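Local atomic coordinates of methylmalonyl-CoA carboxyltransferase 12S subunit (Propionibacterium freudenreichii, PDB entry 1ON3), a protein that transfers the carboxyl group of methylmalonyl-CoA to the biotin of the 1.3S subunit, giving propanoyl-CoA, as the hexameric core of transcarboxylase. Residues V323-V328 with I499-E504; D358-L364 with Y395-P401. All coordinates share one frame; numbering follows the deposited sequence.

Interaction 1: V323-V328 with I499-E504; sequences VNGRSV and IASALE
Arg326 turns one face of its guanidinium toward the backbone carbonyl of Leu503, while Glu504 OE1 lies at the edge, in the guanidinium plane, though the carboxylate plane is turned 45° from it. The direct salt bridge is long, 3.8 Å from Arg326 NH2 to Glu504 OE1, but a water in the same plane closes the gap: it accepts from Arg326 NH2 at 2.9 Å and donates to Glu504 OE1 at 2.5 Å. Arg326 NH1 is held separately by a salt bridge to Glu262, so the guanidinium has carboxylate partners at both terminal nitrogens. Asn324 likewise reaches the helix through water, with no direct hydrogen bond. Its OD1 lies 3.3 Å from Ala500 CB and takes a water that also donates to Ala500 O, while ND2 is bound to Asn269 O. Beside these polar links the contact is apolar. Leu503 CD1 reaches 3.6 Å from Val323 CB and also meets Val328 CG1, crossing both valines at about a right angle. Val323 CG1, anti to the backbone N (chi1 178°), meets Ala500 CB at 3.8 Å. A type I' turn, Val323 to Arg326, joins strands 316-323 and 326-333 as a tight beta hairpin, and residues 499-504 of the helix run at 104° to 326-328. The helix also packs on strands 402-407 and 427-430 through Ile499 and Ala502, and Ala502 touches Arg89 of a neighbouring subunit.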
# COMPACT_ATOMS: atom_id res chain seq x y z
N VAL E 323 1.05 -15.95 -30.49
CA VAL E 323 2.42 -16.16 -30.91
C VAL E 323 2.99 -17.08 -29.85
O VAL E 323 3.03 -16.72 -28.67
CB VAL E 323 3.23 -14.84 -30.98
CG1 VAL E 323 4.68 -15.15 -31.37
CG2 VAL E 323 2.61 -13.90 -32.03
N ASN E 324 3.41 -18.27 -30.25
CA ASN E 324 3.94 -19.26 -29.31
C ASN E 324 2.89 -19.53 -28.23
O ASN E 324 3.23 -19.69 -27.05
CB ASN E 324 5.23 -18.76 -28.68
CG ASN E 324 6.36 -18.56 -29.71
OD1 ASN E 324 7.26 -17.76 -29.49
ND2 ASN E 324 6.31 -19.30 -30.81
N GLY E 325 1.63 -19.57 -28.63
CA GLY E 325 0.54 -19.84 -27.70
C GLY E 325 0.04 -18.69 -26.85
O GLY E 325 -0.99 -18.81 -26.18
N ARG E 326 0.74 -17.56 -26.89
CA ARG E 326 0.36 -16.39 -26.09
C ARG E 326 -0.61 -15.47 -26.83
O ARG E 326 -0.36 -15.12 -27.99
CB ARG E 326 1.63 -15.60 -25.71
CG ARG E 326 1.43 -14.36 -24.86
CD ARG E 326 2.65 -13.44 -24.97
NE ARG E 326 3.91 -14.13 -24.65
CZ ARG E 326 4.27 -14.45 -23.41
NH1 ARG E 326 3.48 -14.14 -22.39
NH2 ARG E 326 5.40 -15.12 -23.18
N SER E 327 -1.70 -15.09 -26.16
CA SER E 327 -2.67 -14.17 -26.76
C SER E 327 -2.01 -12.83 -27.01
O SER E 327 -1.29 -12.32 -26.14
CB SER E 327 -3.88 -13.91 -25.83
OG SER E 327 -4.71 -15.05 -25.67
N VAL E 328 -2.23 -12.27 -28.20
CA VAL E 328 -1.72 -10.95 -28.55
C VAL E 328 -2.81 -10.22 -29.34
O VAL E 328 -3.69 -10.85 -29.94
CB VAL E 328 -0.43 -10.98 -29.46
CG1 VAL E 328 0.71 -11.67 -28.72
CG2 VAL E 328 -0.73 -11.66 -30.79
N ILE E 499 9.35 -10.94 -33.48
CA ILE E 499 8.20 -10.65 -32.63
C ILE E 499 8.13 -11.64 -31.46
O ILE E 499 7.88 -11.27 -30.31
CB ILE E 499 6.88 -10.75 -33.45
CG1 ILE E 499 6.82 -9.63 -34.49
CG2 ILE E 499 5.67 -10.69 -32.52
CD1 ILE E 499 5.66 -9.78 -35.48
N ALA E 500 8.38 -12.91 -31.76
CA ALA E 500 8.33 -13.95 -30.74
C ALA E 500 9.36 -13.75 -29.63
O ALA E 500 9.04 -13.89 -28.45
CB ALA E 500 8.52 -15.33 -31.37
N SER E 501 10.59 -13.41 -30.00
CA SER E 501 11.63 -13.22 -29.00
C SER E 501 11.36 -11.97 -28.18
O SER E 501 11.64 -11.94 -26.98
CB SER E 501 12.98 -13.11 -29.69
OG SER E 501 13.16 -14.18 -30.60
N ALA E 502 10.83 -10.94 -28.83
CA ALA E 502 10.54 -9.71 -28.11
C ALA E 502 9.46 -10.00 -27.06
O ALA E 502 9.58 -9.60 -25.91
CB ALA E 502 10.06 -8.65 -29.08
N LEU E 503 8.42 -10.72 -27.47
CA LEU E 503 7.33 -11.06 -26.57
C LEU E 503 7.85 -11.86 -25.40
O LEU E 503 7.46 -11.63 -24.25
CB LEU E 503 6.25 -11.86 -27.31
CG LEU E 503 5.44 -11.10 -28.37
CD1 LEU E 503 4.64 -12.08 -29.24
CD2 LEU E 503 4.50 -10.12 -27.66
N GLU E 504 8.74 -12.80 -25.69
CA GLU E 504 9.32 -13.64 -24.64
C GLU E 504 10.14 -12.83 -23.65
O GLU E 504 10.02 -13.01 -22.45
CB GLU E 504 10.17 -14.75 -25.29
CG GLU E 504 11.00 -15.61 -24.32
CD GLU E 504 10.18 -16.27 -23.21
OE1 GLU E 504 8.96 -16.50 -23.40
OE2 GLU E 504 10.76 -16.58 -22.15
O HOH W 1 7.34 -15.74 -27.59
O HOH W 2 7.07 -16.49 -25.10

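Interaction 2: D358-L364 with Y395-P401; sequences DSFNIPL and YSEATVP
Asp358 grips the backbone at Thr399 and Val400 through one oxygen, OD2, which accepts from both amides. Thr399 N donates at 2.8 Å to Asp358 OD2 from above the carboxylate plane, 42° out of it; Val400 N, at 3.3 Å from the same OD2, comes nearly along its C-O axis. With CG anti to the backbone N (chi1 -175°), the carboxylate extends from the last turn of its helix to these amides. Asp358 OD1 takes a water at 2.6 Å that donates also to Glu397 O. A neighbouring subunit completes the set: its Lys517 forms a salt bridge with Asp358 OD2 and bonds Thr399 OG1, and its His518 NE2 hydrogen-bonds OD1. The lysine charge would be expected to favour the ionised carboxylate. The helix ends in a Schellman motif, Asn361 being its C-prime residue with positive phi and Ile362 N returning to Cys357 O; Asn361 ND2 is satisfied by Glu261 O and Asn259 O. Adjacent parallel strands 364-370 and 402-407 form a beta-alpha-beta crossover through helix 384-397, with 395-401 turning into the second strand; here Leu364 N donates to Pro401 O at 3.0 Å, nearly straight at 171°. Ile362 O, covered by Val400 CG2 at 3.6 Å, has no polar partner. Pro363 and Pro401 lie side by side, CB to CB 3.9 Å.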
# COMPACT_ATOMS: atom_id res chain seq x y z
N ASP E 358 -4.78 -3.63 -23.09
CA ASP E 358 -4.01 -3.16 -21.95
C ASP E 358 -4.68 -3.56 -20.64
O ASP E 358 -4.01 -4.03 -19.72
CB ASP E 358 -3.83 -1.63 -21.99
CG ASP E 358 -2.92 -1.13 -20.88
OD1 ASP E 358 -3.32 -0.20 -20.16
OD2 ASP E 358 -1.79 -1.68 -20.73
N SER E 359 -6.00 -3.37 -20.54
CA SER E 359 -6.71 -3.72 -19.32
C SER E 359 -6.54 -5.17 -18.92
O SER E 359 -6.44 -5.47 -17.73
CB SER E 359 -8.21 -3.46 -19.46
OG SER E 359 -8.48 -2.08 -19.34
N PHE E 360 -6.52 -6.06 -19.90
CA PHE E 360 -6.41 -7.47 -19.59
C PHE E 360 -5.08 -8.15 -19.89
O PHE E 360 -5.03 -9.36 -20.17
CB PHE E 360 -7.58 -8.23 -20.21
CG PHE E 360 -8.88 -7.89 -19.57
CD1 PHE E 360 -9.74 -6.96 -20.15
CD2 PHE E 360 -9.22 -8.42 -18.33
CE1 PHE E 360 -10.90 -6.55 -19.50
CE2 PHE E 360 -10.39 -8.02 -17.67
CZ PHE E 360 -11.23 -7.09 -18.26
N ASN E 361 -4.02 -7.36 -19.84
CA ASN E 361 -2.66 -7.86 -20.00
C ASN E 361 -2.29 -8.60 -21.27
O ASN E 361 -1.47 -9.52 -21.24
CB ASN E 361 -2.35 -8.73 -18.78
CG ASN E 361 -2.84 -8.11 -17.49
OD1 ASN E 361 -2.48 -6.98 -17.16
ND2 ASN E 361 -3.69 -8.83 -16.76
N ILE E 362 -2.88 -8.18 -22.39
CA ILE E 362 -2.63 -8.79 -23.70
C ILE E 362 -1.64 -7.89 -24.47
O ILE E 362 -1.96 -6.74 -24.78
CB ILE E 362 -3.96 -8.87 -24.49
CG1 ILE E 362 -4.95 -9.76 -23.72
CG2 ILE E 362 -3.72 -9.38 -25.92
CD1 ILE E 362 -6.31 -9.87 -24.37
N PRO E 363 -0.44 -8.41 -24.79
CA PRO E 363 0.54 -7.59 -25.53
C PRO E 363 -0.03 -7.09 -26.85
O PRO E 363 -0.91 -7.72 -27.43
CB PRO E 363 1.71 -8.55 -25.77
CG PRO E 363 1.63 -9.48 -24.59
CD PRO E 363 0.12 -9.74 -24.49
N LEU E 364 0.50 -5.97 -27.31
CA LEU E 364 0.06 -5.32 -28.54
C LEU E 364 1.15 -5.33 -29.60
O LEU E 364 2.26 -4.85 -29.37
CB LEU E 364 -0.35 -3.87 -28.22
CG LEU E 364 -1.71 -3.78 -27.51
CD1 LEU E 364 -1.81 -2.49 -26.72
CD2 LEU E 364 -2.82 -3.91 -28.52
N TYR E 395 -2.15 4.18 -26.54
CA TYR E 395 -0.81 3.58 -26.55
C TYR E 395 0.10 4.16 -25.46
O TYR E 395 0.79 3.41 -24.77
CB TYR E 395 -0.17 3.75 -27.93
CG TYR E 395 -0.58 2.68 -28.92
CD1 TYR E 395 -1.17 3.02 -30.13
CD2 TYR E 395 -0.35 1.33 -28.65
CE1 TYR E 395 -1.53 2.05 -31.05
CE2 TYR E 395 -0.71 0.34 -29.57
CZ TYR E 395 -1.29 0.72 -30.77
OH TYR E 395 -1.65 -0.24 -31.69
N SER E 396 0.10 5.49 -25.29
CA SER E 396 0.96 6.11 -24.27
C SER E 396 0.61 5.66 -22.85
O SER E 396 1.46 5.62 -21.98
CB SER E 396 0.88 7.65 -24.34
OG SER E 396 1.26 8.13 -25.62
N GLU E 397 -0.66 5.34 -22.61
CA GLU E 397 -1.09 4.90 -21.29
C GLU E 397 -0.84 3.39 -21.10
O GLU E 397 -0.65 2.91 -19.99
CB GLU E 397 -2.58 5.18 -21.10
CG GLU E 397 -3.12 4.79 -19.73
CD GLU E 397 -2.60 5.68 -18.61
OE1 GLU E 397 -2.85 5.35 -17.43
OE2 GLU E 397 -1.95 6.71 -18.90
N ALA E 398 -0.86 2.65 -22.20
CA ALA E 398 -0.69 1.21 -22.11
C ALA E 398 0.64 0.78 -21.50
O ALA E 398 1.68 1.37 -21.79
CB ALA E 398 -0.88 0.57 -23.50
N THR E 399 0.59 -0.25 -20.65
CA THR E 399 1.79 -0.76 -20.00
C THR E 399 2.10 -2.22 -20.38
O THR E 399 3.12 -2.78 -19.96
CB THR E 399 1.70 -0.64 -18.45
OG1 THR E 399 0.53 -1.32 -17.99
CG2 THR E 399 1.62 0.84 -18.03
N VAL E 400 1.24 -2.84 -21.18
CA VAL E 400 1.52 -4.20 -21.63
C VAL E 400 2.68 -4.11 -22.62
O VAL E 400 3.03 -3.01 -23.06
CB VAL E 400 0.32 -4.84 -22.39
CG1 VAL E 400 -0.85 -5.13 -21.44
CG2 VAL E 400 -0.15 -3.91 -23.52
N PRO E 401 3.29 -5.25 -22.96
CA PRO E 401 4.40 -5.22 -23.92
C PRO E 401 3.84 -4.64 -25.22
O PRO E 401 2.72 -4.98 -25.62
CB PRO E 401 4.76 -6.70 -24.08
CG PRO E 401 4.49 -7.25 -22.70
CD PRO E 401 3.18 -6.57 -22.31
O HOH W 3 -1.95 1.11 -18.38

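How the interactions relate
From the N terminus, the chain first reaches the hairpin at 323-328, whose partner comes only with helix 495-505; interaction 1 therefore closes a loop of 170 residues. Inside it, strand 326-333 leads on to helix 344-359, and interaction 2 closes a loop of 30 residues between the end of that helix and the end of helix 384-397. The second loop is thus nested in the first, without crossing. Their centres are about 14 Å apart, and they touch: Leu503 CD2 lies 3.7 Å from Pro363 CB, and Val328 C lies 3.6 Å from Ile362 CG2. Together they join strands 326-333, 364-370 and 402-407, adjacent in one mixed sheet, to its flanking helices.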